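Local coordinates for oxidoreductase, NAD-binding/iron-sulfur cluster-binding protein (Nitratireductor pacificus pht-3B, PDB 6ZXU), which is a catabolic reductive dehalogenase that holds a cobalamin and two [4Fe-4S] clusters, and probably uses them to remove halogen from organohalide substrates, at residues Glu497-Pro508 against Asp532-Arg543; Lys676-Leu684 against Val698-Tyr707. All blocks are in the same frame, centred on the assembly; numbering follows the deposited sequence.

Interaction 1 of 2, residues Glu497-Pro508 against Asp532-Arg543; sequences EVSRIGDTLLNP and DFGLQDFCNQCR. With SF4 (iron/sulfur cluster), chain D.
The ring of Phe533 is held between Pro508 and Glu497: Pro508 CB sits over one face in a CH-pi contact, 3.7 Å from the Phe533 centroid, while Glu497 OE2 lies over the opposite face, its carboxylate nearly perpendicular to the ring. Leu506 O and CD2 meet the ring's edge. The second flat pair is Arg500 on Arg543, guanidinium planes 18° apart and centres 3.8 Å apart. In its own plane Arg500 NH2 donates to Cys539 O (3.0 Å), and S3 of the cluster also lies at this edge. Arg500 CB is 3.6 Å from cluster atom S3; beyond it the chain runs out with CG anti to the backbone N (chi1 176°), and the bend at chi3 (-60°) turns the guanidinium toward Arg543. Carbonyl oxygens compensate the two stacked cations: Arg543 NH1 bonds Asn540 O and Cys542 O, and Arg500 NH1 reaches Ser555 O and Gly557 O. At the helix start, Glu497 OE2 accepts hydrogen bonds from Phe533 N (2.8 Å) and Leu535 N from opposite faces of its carboxylate; OE1 accepts from Gln536 NE2 and is also bonded to Thr300. Gln536 NE2 further donates to Val498 O at 2.9 Å, and its OE1 is hydrogen-bonded to Lys559 NZ. Cys539 SG and Cys542 SG bind two cluster irons, and Arg500 N donates to Cys539 SG (3.5 Å). This N-H and the nearby guanidinium would be expected to stabilise negative charge on the thiolate and cluster, probably influencing the reduction potential.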
loop_
_atom_site.group_PDB
_atom_site.type_symbol
_atom_site.label_atom_id
_atom_site.label_comp_id
_atom_site.label_asym_id
_atom_site.label_seq_id
_atom_site.Cartn_x
_atom_site.Cartn_y
_atom_site.Cartn_z
ATOM N N GLU A 497 14.936 -2.471 8.506
ATOM C CA GLU A 497 15.602 -3.264 9.553
ATOM C C GLU A 497 14.551 -4.017 10.376
ATOM O O GLU A 497 13.377 -3.634 10.471
ATOM C CB GLU A 497 16.367 -2.361 10.537
ATOM C CG GLU A 497 17.757 -1.917 10.143
ATOM C CD GLU A 497 18.524 -1.309 11.326
ATOM O OE1 GLU A 497 18.848 -2.046 12.295
ATOM O OE2 GLU A 497 18.867 -0.118 11.329
ATOM N N VAL A 498 14.972 -5.142 10.904
ATOM C CA VAL A 498 14.249 -5.884 11.944
ATOM C C VAL A 498 13.825 -4.950 13.078
ATOM O O VAL A 498 14.651 -4.225 13.658
ATOM C CB VAL A 498 15.147 -7.017 12.489
ATOM C CG1 VAL A 498 14.637 -7.611 13.788
ATOM C CG2 VAL A 498 15.225 -8.125 11.417
ATOM N N SER A 499 12.522 -5.002 13.439
ATOM C CA SER A 499 11.946 -4.159 14.460
ATOM C C SER A 499 11.302 -5.020 15.571
ATOM O O SER A 499 11.049 -6.201 15.405
ATOM C CB SER A 499 10.926 -3.189 13.906
ATOM O OG SER A 499 9.688 -3.838 13.690
ATOM N N ARG A 500 11.005 -4.355 16.684
ATOM C CA ARG A 500 10.333 -5.062 17.793
ATOM C C ARG A 500 8.971 -5.590 17.389
ATOM O O ARG A 500 8.538 -6.643 17.836
ATOM C CB ARG A 500 10.275 -4.151 19.014
ATOM C CG ARG A 500 9.502 -4.773 20.205
ATOM C CD ARG A 500 9.475 -3.883 21.466
ATOM N NE ARG A 500 10.790 -3.622 21.949
ATOM C CZ ARG A 500 11.571 -4.451 22.623
ATOM N NH1 ARG A 500 11.087 -5.642 23.016
ATOM N NH2 ARG A 500 12.751 -4.051 22.984
ATOM N N ILE A 501 8.254 -4.915 16.536
ATOM C CA ILE A 501 6.952 -5.437 16.059
ATOM C C ILE A 501 6.988 -6.899 15.726
ATOM O O ILE A 501 6.148 -7.634 16.154
ATOM C CB ILE A 501 6.399 -4.586 14.913
ATOM C CG1 ILE A 501 6.160 -3.181 15.414
ATOM C CG2 ILE A 501 5.133 -5.148 14.393
ATOM C CD1 ILE A 501 5.630 -2.135 14.358
ATOM N N GLY A 502 7.983 -7.339 14.981
ATOM C CA GLY A 502 8.290 -8.733 14.920
ATOM C C GLY A 502 8.331 -9.238 13.536
ATOM O O GLY A 502 9.441 -9.458 12.968
ATOM N N ASP A 503 7.150 -9.405 12.966
ATOM C CA ASP A 503 6.990 -9.897 11.610
ATOM C C ASP A 503 6.795 -8.761 10.642
ATOM O O ASP A 503 6.304 -8.969 9.523
ATOM C CB ASP A 503 5.768 -10.922 11.515
ATOM C CG ASP A 503 6.166 -12.417 12.043
ATOM O OD1 ASP A 503 7.244 -12.589 12.760
ATOM O OD2 ASP A 503 5.439 -13.422 11.646
ATOM N N THR A 504 7.230 -7.555 11.033
ATOM C CA THR A 504 7.179 -6.354 10.211
ATOM C C THR A 504 8.572 -5.703 10.283
ATOM O O THR A 504 9.165 -5.589 11.360
ATOM C CB THR A 504 6.123 -5.339 10.766
ATOM O OG1 THR A 504 4.848 -5.878 10.763
ATOM C CG2 THR A 504 6.051 -4.088 9.944
ATOM N N LEU A 505 9.100 -5.304 9.128
ATOM C CA LEU A 505 10.332 -4.550 9.036
ATOM C C LEU A 505 10.052 -3.054 8.918
ATOM O O LEU A 505 9.037 -2.638 8.369
ATOM C CB LEU A 505 11.184 -4.971 7.833
ATOM C CG LEU A 505 11.932 -6.318 8.170
ATOM C CD1 LEU A 505 10.957 -7.439 7.857
ATOM C CD2 LEU A 505 13.178 -6.450 7.433
ATOM N N LEU A 506 10.950 -2.245 9.453
ATOM C CA LEU A 506 10.743 -0.850 9.611
ATOM C C LEU A 506 11.722 -0.052 8.722
ATOM O O LEU A 506 12.912 -0.269 8.709
ATOM C CB LEU A 506 10.883 -0.492 11.095
ATOM C CG LEU A 506 10.457 0.867 11.625
ATOM C CD1 LEU A 506 10.111 0.741 13.051
ATOM C CD2 LEU A 506 11.511 1.962 11.426
ATOM N N ASN A 507 11.166 0.882 7.965
ATOM C CA ASN A 507 11.861 1.732 7.006
ATOM C C ASN A 507 12.153 3.083 7.658
ATOM O O ASN A 507 11.356 3.588 8.440
ATOM C CB ASN A 507 10.957 1.930 5.745
ATOM C CG ASN A 507 11.512 2.895 4.762
ATOM O OD1 ASN A 507 11.337 4.084 4.845
ATOM N ND2 ASN A 507 12.260 2.365 3.796
ATOM N N PRO A 508 13.326 3.699 7.384
ATOM C CA PRO A 508 13.652 4.909 8.115
ATOM C C PRO A 508 12.806 6.144 7.743
ATOM O O PRO A 508 12.810 7.142 8.474
ATOM C CB PRO A 508 15.134 5.098 7.816
ATOM C CG PRO A 508 15.362 4.344 6.569
ATOM C CD PRO A 508 14.439 3.177 6.602
ATOM N N ASP A 532 21.625 0.110 7.737
ATOM C CA ASP A 532 21.825 0.262 9.179
ATOM C C ASP A 532 21.501 1.706 9.572
ATOM O O ASP A 532 22.277 2.606 9.261
ATOM C CB ASP A 532 23.217 -0.088 9.569
ATOM C CG ASP A 532 23.469 0.109 11.101
ATOM O OD1 ASP A 532 22.556 0.374 11.944
ATOM O OD2 ASP A 532 24.618 -0.003 11.519
ATOM N N PHE A 533 20.341 1.934 10.205
ATOM C CA PHE A 533 19.999 3.232 10.613
ATOM C C PHE A 533 19.805 3.330 12.147
ATOM O O PHE A 533 19.129 4.251 12.657
ATOM C CB PHE A 533 18.813 3.810 9.865
ATOM C CG PHE A 533 17.509 3.042 10.031
ATOM C CD1 PHE A 533 17.240 1.929 9.250
ATOM C CD2 PHE A 533 16.498 3.529 10.823
ATOM C CE1 PHE A 533 16.047 1.242 9.330
ATOM C CE2 PHE A 533 15.286 2.837 10.923
ATOM C CZ PHE A 533 15.045 1.691 10.191
ATOM N N GLY A 534 20.445 2.447 12.857
ATOM C CA GLY A 534 20.430 2.521 14.287
ATOM C C GLY A 534 19.193 1.890 14.946
ATOM O O GLY A 534 19.010 2.065 16.111
ATOM N N LEU A 535 18.357 1.157 14.206
ATOM C CA LEU A 535 17.066 0.702 14.753
ATOM C C LEU A 535 17.245 -0.283 15.870
ATOM O O LEU A 535 16.422 -0.311 16.775
ATOM C CB LEU A 535 16.133 0.157 13.688
ATOM C CG LEU A 535 14.712 -0.107 14.141
ATOM C CD1 LEU A 535 13.972 1.211 14.469
ATOM C CD2 LEU A 535 13.968 -0.873 13.108
ATOM N N GLN A 536 18.260 -1.119 15.836
ATOM C CA GLN A 536 18.415 -2.141 16.936
ATOM C C GLN A 536 18.535 -1.453 18.258
ATOM O O GLN A 536 17.782 -1.724 19.197
ATOM C CB GLN A 536 19.583 -3.104 16.697
ATOM C CG GLN A 536 19.528 -3.857 15.394
ATOM C CD GLN A 536 18.185 -4.462 15.158
ATOM O OE1 GLN A 536 17.741 -5.351 15.912
ATOM N NE2 GLN A 536 17.475 -3.994 14.097
ATOM N N ASP A 537 19.381 -0.446 18.307
ATOM C CA ASP A 537 19.515 0.383 19.549
ATOM C C ASP A 537 18.206 1.118 19.901
ATOM O O ASP A 537 17.862 1.237 21.071
ATOM C CB ASP A 537 20.678 1.364 19.407
ATOM C CG ASP A 537 20.903 2.230 20.694
ATOM O OD1 ASP A 537 21.098 1.586 21.763
ATOM O OD2 ASP A 537 20.800 3.498 20.646
ATOM N N PHE A 538 17.497 1.660 18.907
ATOM C CA PHE A 538 16.279 2.384 19.159
ATOM C C PHE A 538 15.208 1.453 19.724
ATOM O O PHE A 538 14.615 1.738 20.787
ATOM C CB PHE A 538 15.751 3.013 17.894
ATOM C CG PHE A 538 14.712 4.092 18.132
ATOM C CD1 PHE A 538 13.460 3.772 18.393
ATOM C CD2 PHE A 538 15.026 5.433 17.953
ATOM C CE1 PHE A 538 12.492 4.737 18.599
ATOM C CE2 PHE A 538 14.081 6.426 18.110
ATOM C CZ PHE A 538 12.828 6.077 18.437
ATOM N N CYS A 539 14.859 0.391 18.982
ATOM C CA CYS A 539 13.831 -0.548 19.445
ATOM C C CYS A 539 14.244 -1.147 20.767
ATOM O O CYS A 539 13.447 -1.466 21.605
ATOM C CB CYS A 539 13.586 -1.676 18.482
ATOM S SG CYS A 539 12.580 -1.235 17.126
ATOM N N ASN A 540 15.521 -1.266 21.041
ATOM C CA ASN A 540 15.885 -1.800 22.320
ATOM C C ASN A 540 15.497 -0.957 23.541
ATOM O O ASN A 540 15.438 -1.404 24.665
ATOM C CB ASN A 540 17.356 -1.967 22.406
ATOM C CG ASN A 540 17.654 -3.222 23.044
ATOM O OD1 ASN A 540 17.346 -4.338 22.458
ATOM N ND2 ASN A 540 18.113 -3.130 24.303
ATOM N N GLN A 541 15.266 0.314 23.304
ATOM C CA GLN A 541 14.941 1.273 24.349
ATOM C C GLN A 541 13.482 1.701 24.322
ATOM O O GLN A 541 13.108 2.538 25.094
ATOM C CB GLN A 541 15.769 2.573 24.167
ATOM C CG GLN A 541 17.251 2.459 24.188
ATOM C CD GLN A 541 17.919 3.782 23.979
ATOM O OE1 GLN A 541 17.817 4.687 24.791
ATOM N NE2 GLN A 541 18.604 3.898 22.916
ATOM N N CYS A 542 12.703 1.225 23.381
ATOM C CA CYS A 542 11.343 1.586 23.201
ATOM C C CYS A 542 10.448 0.343 23.427
ATOM O O CYS A 542 10.877 -0.797 23.219
ATOM C CB CYS A 542 11.139 2.121 21.784
ATOM S SG CYS A 542 9.531 2.744 21.269
ATOM N N ARG A 543 9.207 0.554 23.831
ATOM C CA ARG A 543 8.214 -0.523 23.971
ATOM C C ARG A 543 6.858 -0.108 23.566
ATOM O O ARG A 543 5.871 -0.729 23.980
ATOM C CB ARG A 543 8.110 -1.010 25.408
ATOM C CG ARG A 543 9.384 -1.498 26.061
ATOM C CD ARG A 543 9.820 -2.800 25.481
ATOM N NE ARG A 543 11.023 -3.353 26.152
ATOM C CZ ARG A 543 12.269 -2.895 26.025
ATOM N NH1 ARG A 543 12.546 -1.852 25.259
ATOM N NH2 ARG A 543 13.250 -3.486 26.673
HETATM FE FE1 SF4 D . 8.086 -0.918 18.488
HETATM FE FE2 SF4 D . 9.272 1.465 19.370
HETATM FE FE3 SF4 D . 8.565 1.215 16.772
HETATM FE FE4 SF4 D . 10.657 -0.286 17.674
HETATM S S1 SF4 D . 10.453 1.980 17.577
HETATM S S2 SF4 D . 8.992 -0.984 16.437
HETATM S S3 SF4 D . 9.863 -0.675 19.740
HETATM S S4 SF4 D . 7.269 1.174 18.612
HETATM O O HOH W 1 20.970 -0.929 13.654
HETATM O O HOH W 2 15.038 -5.595 23.587
#

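Interaction 2 of 2, residues Lys676-Leu684 against Val698-Tyr707; sequences KLAMYPPRL and VDRSGGLAEY
Ala678 and Met679 pack closely on helix 700-709 where Gly703 bares its backbone. Met679 N donates to Gly703 O (3.1 Å) from above the carbonyl plane, opposite the helical bond from Tyr707 N, and Ala678 CA adds a C-H...O contact to the same oxygen. The two backbones come very near here, Ala678 CA lying 4.0 Å from Leu704 CA. Met679 CG lies between the backbone N and the carbonyl carbon (chi1 58°), and the bend at chi3 carries CE over the face of the Tyr707 ring, 4.0 Å from its centroid, with SD oblique to the ring in a Met-aromatic contact. Leu677 CB touches Tyr707 CE2 at 3.7 Å. Tyr680 pushes its hydroxyl end against Val698, OH lying 3.3 Å from CG1, and bonds Glu573 through OH.

The outer side is looser. Exposed Arg683 makes a salt bridge to Glu706, NH1 to OE1 2.7 Å, whose hydrogen bond is weak, bent to 121°, and waters join Leu677 O to Leu704 O and Leu684 O to Asp699 N. Asp699 OD1 caps the helix by accepting from Gly702 N.

Around this core, Met679 and Tyr707 rest on strand 560-562, Leu677 and Arg700 touch helix 572-581, Arg700 forms salt bridges with Asp571 and Glu573, and Val698 meets helix 317-323, thereby joining this C-terminal region to the cofactor-binding part of the fold.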
loop_
_atom_site.group_PDB
_atom_site.type_symbol
_atom_site.label_atom_id
_atom_site.label_comp_id
_atom_site.label_asym_id
_atom_site.label_seq_id
_atom_site.Cartn_x
_atom_site.Cartn_y
_atom_site.Cartn_z
ATOM N N LYS A 676 5.345 -14.312 28.658
ATOM C CA LYS A 676 5.702 -15.543 28.003
ATOM C C LYS A 676 4.896 -15.709 26.756
ATOM O O LYS A 676 3.674 -15.840 26.780
ATOM C CB LYS A 676 5.484 -16.755 28.910
ATOM C CG LYS A 676 6.124 -16.628 30.267
ATOM C CD LYS A 676 7.620 -16.522 30.227
ATOM C CE LYS A 676 8.144 -16.264 31.641
ATOM N NZ LYS A 676 9.591 -15.922 31.649
ATOM N N LEU A 677 5.563 -15.663 25.630
ATOM C CA LEU A 677 4.985 -15.827 24.336
ATOM C C LEU A 677 5.303 -17.248 23.786
ATOM O O LEU A 677 6.242 -17.897 24.224
ATOM C CB LEU A 677 5.520 -14.703 23.384
ATOM C CG LEU A 677 5.255 -13.255 23.851
ATOM C CD1 LEU A 677 5.892 -12.323 22.877
ATOM C CD2 LEU A 677 3.746 -12.896 23.963
ATOM N N ALA A 678 4.499 -17.679 22.814
ATOM C CA ALA A 678 4.705 -18.940 22.119
ATOM C C ALA A 678 5.319 -18.648 20.739
ATOM O O ALA A 678 5.008 -17.604 20.120
ATOM C CB ALA A 678 3.407 -19.674 21.954
ATOM N N MET A 679 6.263 -19.456 20.315
ATOM C CA MET A 679 6.848 -19.333 18.979
ATOM C C MET A 679 6.654 -20.640 18.216
ATOM O O MET A 679 6.581 -21.689 18.819
ATOM C CB MET A 679 8.318 -18.959 19.014
ATOM C CG MET A 679 9.180 -19.904 19.760
ATOM S SD MET A 679 10.932 -19.766 19.478
ATOM C CE MET A 679 11.332 -18.024 19.506
ATOM N N TYR A 680 6.619 -20.560 16.910
ATOM C CA TYR A 680 6.314 -21.723 16.109
ATOM C C TYR A 680 7.337 -21.823 14.983
ATOM O O TYR A 680 7.023 -21.547 13.819
ATOM C CB TYR A 680 4.904 -21.664 15.584
ATOM C CG TYR A 680 3.893 -21.669 16.681
ATOM C CD1 TYR A 680 3.570 -22.817 17.343
ATOM C CD2 TYR A 680 3.361 -20.482 17.156
ATOM C CE1 TYR A 680 2.685 -22.830 18.409
ATOM C CE2 TYR A 680 2.511 -20.461 18.267
ATOM C CZ TYR A 680 2.180 -21.674 18.887
ATOM O OH TYR A 680 1.265 -21.669 19.973
ATOM N N PRO A 681 8.563 -22.272 15.334
ATOM C CA PRO A 681 9.542 -22.525 14.292
ATOM C C PRO A 681 9.141 -23.784 13.544
ATOM O O PRO A 681 8.208 -24.438 13.945
ATOM C CB PRO A 681 10.838 -22.703 15.076
ATOM C CG PRO A 681 10.386 -23.197 16.402
ATOM C CD PRO A 681 9.085 -22.561 16.668
ATOM N N PRO A 682 9.874 -24.143 12.456
ATOM C CA PRO A 682 9.496 -25.327 11.677
ATOM C C PRO A 682 9.108 -26.590 12.442
ATOM O O PRO A 682 8.170 -27.287 12.035
ATOM C CB PRO A 682 10.710 -25.542 10.786
ATOM C CG PRO A 682 11.125 -24.127 10.503
ATOM C CD PRO A 682 10.968 -23.409 11.797
ATOM N N ARG A 683 9.759 -26.893 13.530
ATOM C CA ARG A 683 9.335 -28.091 14.197
ATOM C C ARG A 683 7.922 -28.091 14.728
ATOM O O ARG A 683 7.408 -29.144 15.004
ATOM C CB ARG A 683 10.286 -28.467 15.303
ATOM C CG ARG A 683 10.380 -27.590 16.456
ATOM C CD ARG A 683 11.432 -28.148 17.454
ATOM N NE ARG A 683 10.891 -29.310 18.130
ATOM C CZ ARG A 683 10.192 -29.289 19.250
ATOM N NH1 ARG A 683 10.035 -28.160 19.898
ATOM N NH2 ARG A 683 9.617 -30.404 19.719
ATOM N N LEU A 684 7.327 -26.913 14.954
ATOM C CA LEU A 684 5.969 -26.808 15.471
ATOM C C LEU A 684 5.000 -26.367 14.409
ATOM O O LEU A 684 3.888 -25.928 14.737
ATOM C CB LEU A 684 5.944 -25.867 16.677
ATOM C CG LEU A 684 6.794 -26.353 17.876
ATOM C CD1 LEU A 684 6.752 -25.325 19.005
ATOM C CD2 LEU A 684 6.195 -27.661 18.378
ATOM N N VAL A 698 -2.890 -26.116 16.924
ATOM C CA VAL A 698 -1.673 -25.401 17.273
ATOM C C VAL A 698 -1.193 -25.877 18.668
ATOM O O VAL A 698 -1.964 -25.934 19.621
ATOM C CB VAL A 698 -1.900 -23.887 17.231
ATOM C CG1 VAL A 698 -0.699 -23.163 17.794
ATOM C CG2 VAL A 698 -1.995 -23.428 15.805
ATOM N N ASP A 699 0.098 -26.206 18.805
ATOM C CA ASP A 699 0.611 -26.715 20.072
ATOM C C ASP A 699 1.103 -25.570 20.944
ATOM O O ASP A 699 2.294 -25.302 21.007
ATOM C CB ASP A 699 1.710 -27.738 19.786
ATOM C CG ASP A 699 2.322 -28.330 21.071
ATOM O OD1 ASP A 699 1.813 -28.029 22.183
ATOM O OD2 ASP A 699 3.377 -29.058 20.999
ATOM N N ARG A 700 0.214 -24.967 21.686
ATOM C CA ARG A 700 0.596 -23.758 22.411
ATOM C C ARG A 700 1.501 -24.076 23.551
ATOM O O ARG A 700 2.501 -23.374 23.764
ATOM C CB ARG A 700 -0.643 -22.997 22.876
ATOM C CG ARG A 700 -0.260 -21.683 23.503
ATOM C CD ARG A 700 -1.339 -20.644 23.376
ATOM N NE ARG A 700 -0.831 -19.396 23.945
ATOM C CZ ARG A 700 -0.218 -18.446 23.275
ATOM N NH1 ARG A 700 -0.063 -18.527 21.964
ATOM N NH2 ARG A 700 0.223 -17.413 23.943
ATOM N N SER A 701 1.225 -25.099 24.326
ATOM C CA SER A 701 2.158 -25.357 25.436
ATOM C C SER A 701 3.564 -25.655 24.897
ATOM O O SER A 701 4.581 -25.215 25.471
ATOM C CB SER A 701 1.646 -26.467 26.336
ATOM O OG SER A 701 1.435 -27.496 25.464
ATOM N N GLY A 702 3.657 -26.342 23.767
ATOM C CA GLY A 702 4.974 -26.611 23.172
ATOM C C GLY A 702 5.628 -25.307 22.673
ATOM O O GLY A 702 6.816 -25.136 22.800
ATOM N N GLY A 703 4.840 -24.397 22.073
ATOM C CA GLY A 703 5.377 -23.103 21.588
ATOM C C GLY A 703 5.837 -22.210 22.700
ATOM O O GLY A 703 6.819 -21.503 22.533
ATOM N N LEU A 704 5.165 -22.244 23.857
ATOM C CA LEU A 704 5.662 -21.520 25.019
ATOM C C LEU A 704 6.954 -22.056 25.493
ATOM O O LEU A 704 7.891 -21.302 25.808
ATOM C CB LEU A 704 4.616 -21.545 26.173
ATOM C CG LEU A 704 3.301 -20.778 25.896
ATOM C CD1 LEU A 704 2.187 -21.241 26.823
ATOM C CD2 LEU A 704 3.512 -19.284 26.041
ATOM N N ALA A 705 7.077 -23.387 25.528
ATOM C CA ALA A 705 8.352 -24.019 25.992
ATOM C C ALA A 705 9.473 -23.777 25.001
ATOM O O ALA A 705 10.629 -23.602 25.368
ATOM C CB ALA A 705 8.167 -25.493 26.216
ATOM N N GLU A 706 9.144 -23.789 23.724
ATOM C CA GLU A 706 10.104 -23.504 22.680
ATOM C C GLU A 706 10.686 -22.101 22.803
ATOM O O GLU A 706 11.900 -21.888 22.669
ATOM C CB GLU A 706 9.430 -23.682 21.325
ATOM C CG GLU A 706 10.337 -23.553 20.141
ATOM C CD GLU A 706 11.236 -24.799 20.042
ATOM O OE1 GLU A 706 10.923 -25.809 20.774
ATOM O OE2 GLU A 706 12.236 -24.770 19.264
ATOM N N TYR A 707 9.856 -21.120 23.126
ATOM C CA TYR A 707 10.329 -19.768 23.331
ATOM C C TYR A 707 11.247 -19.658 24.546
ATOM O O TYR A 707 12.267 -19.017 24.435
ATOM C CB TYR A 707 9.150 -18.790 23.422
ATOM C CG TYR A 707 9.385 -17.354 22.933
ATOM C CD1 TYR A 707 10.403 -16.601 23.415
ATOM C CD2 TYR A 707 8.534 -16.785 22.058
ATOM C CE1 TYR A 707 10.583 -15.284 23.041
ATOM C CE2 TYR A 707 8.703 -15.500 21.591
ATOM C CZ TYR A 707 9.712 -14.752 22.092
ATOM O OH TYR A 707 9.829 -13.485 21.618
HETATM O O HOH W 3 7.306 -18.574 26.618
HETATM O O HOH W 4 1.668 -26.765 16.246
#

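How the interactions relate
Interactions 1 and 2 follow one another along the chain and lie on the same side of its centre, their own centres 23 Å apart and their nearest atoms about 8 Å apart, without touching. Interaction 1 is part of the redox centre itself: residues 497-508 line both the cobalamin pocket and one [4Fe-4S] cluster, and residues 532-543 supply two of that cluster's cysteines. Interaction 2 is farther out but still borders the cofactor region, the Tyr680 side chain being about 6 Å from cobalamin and that of Leu677 about 9 Å from an iron-sulfur cluster. Lys569 and Ser555 link them indirectly: Lys569 bonds Asp503 and Tyr707, while Ser555 bonds Arg500 and touches Leu677.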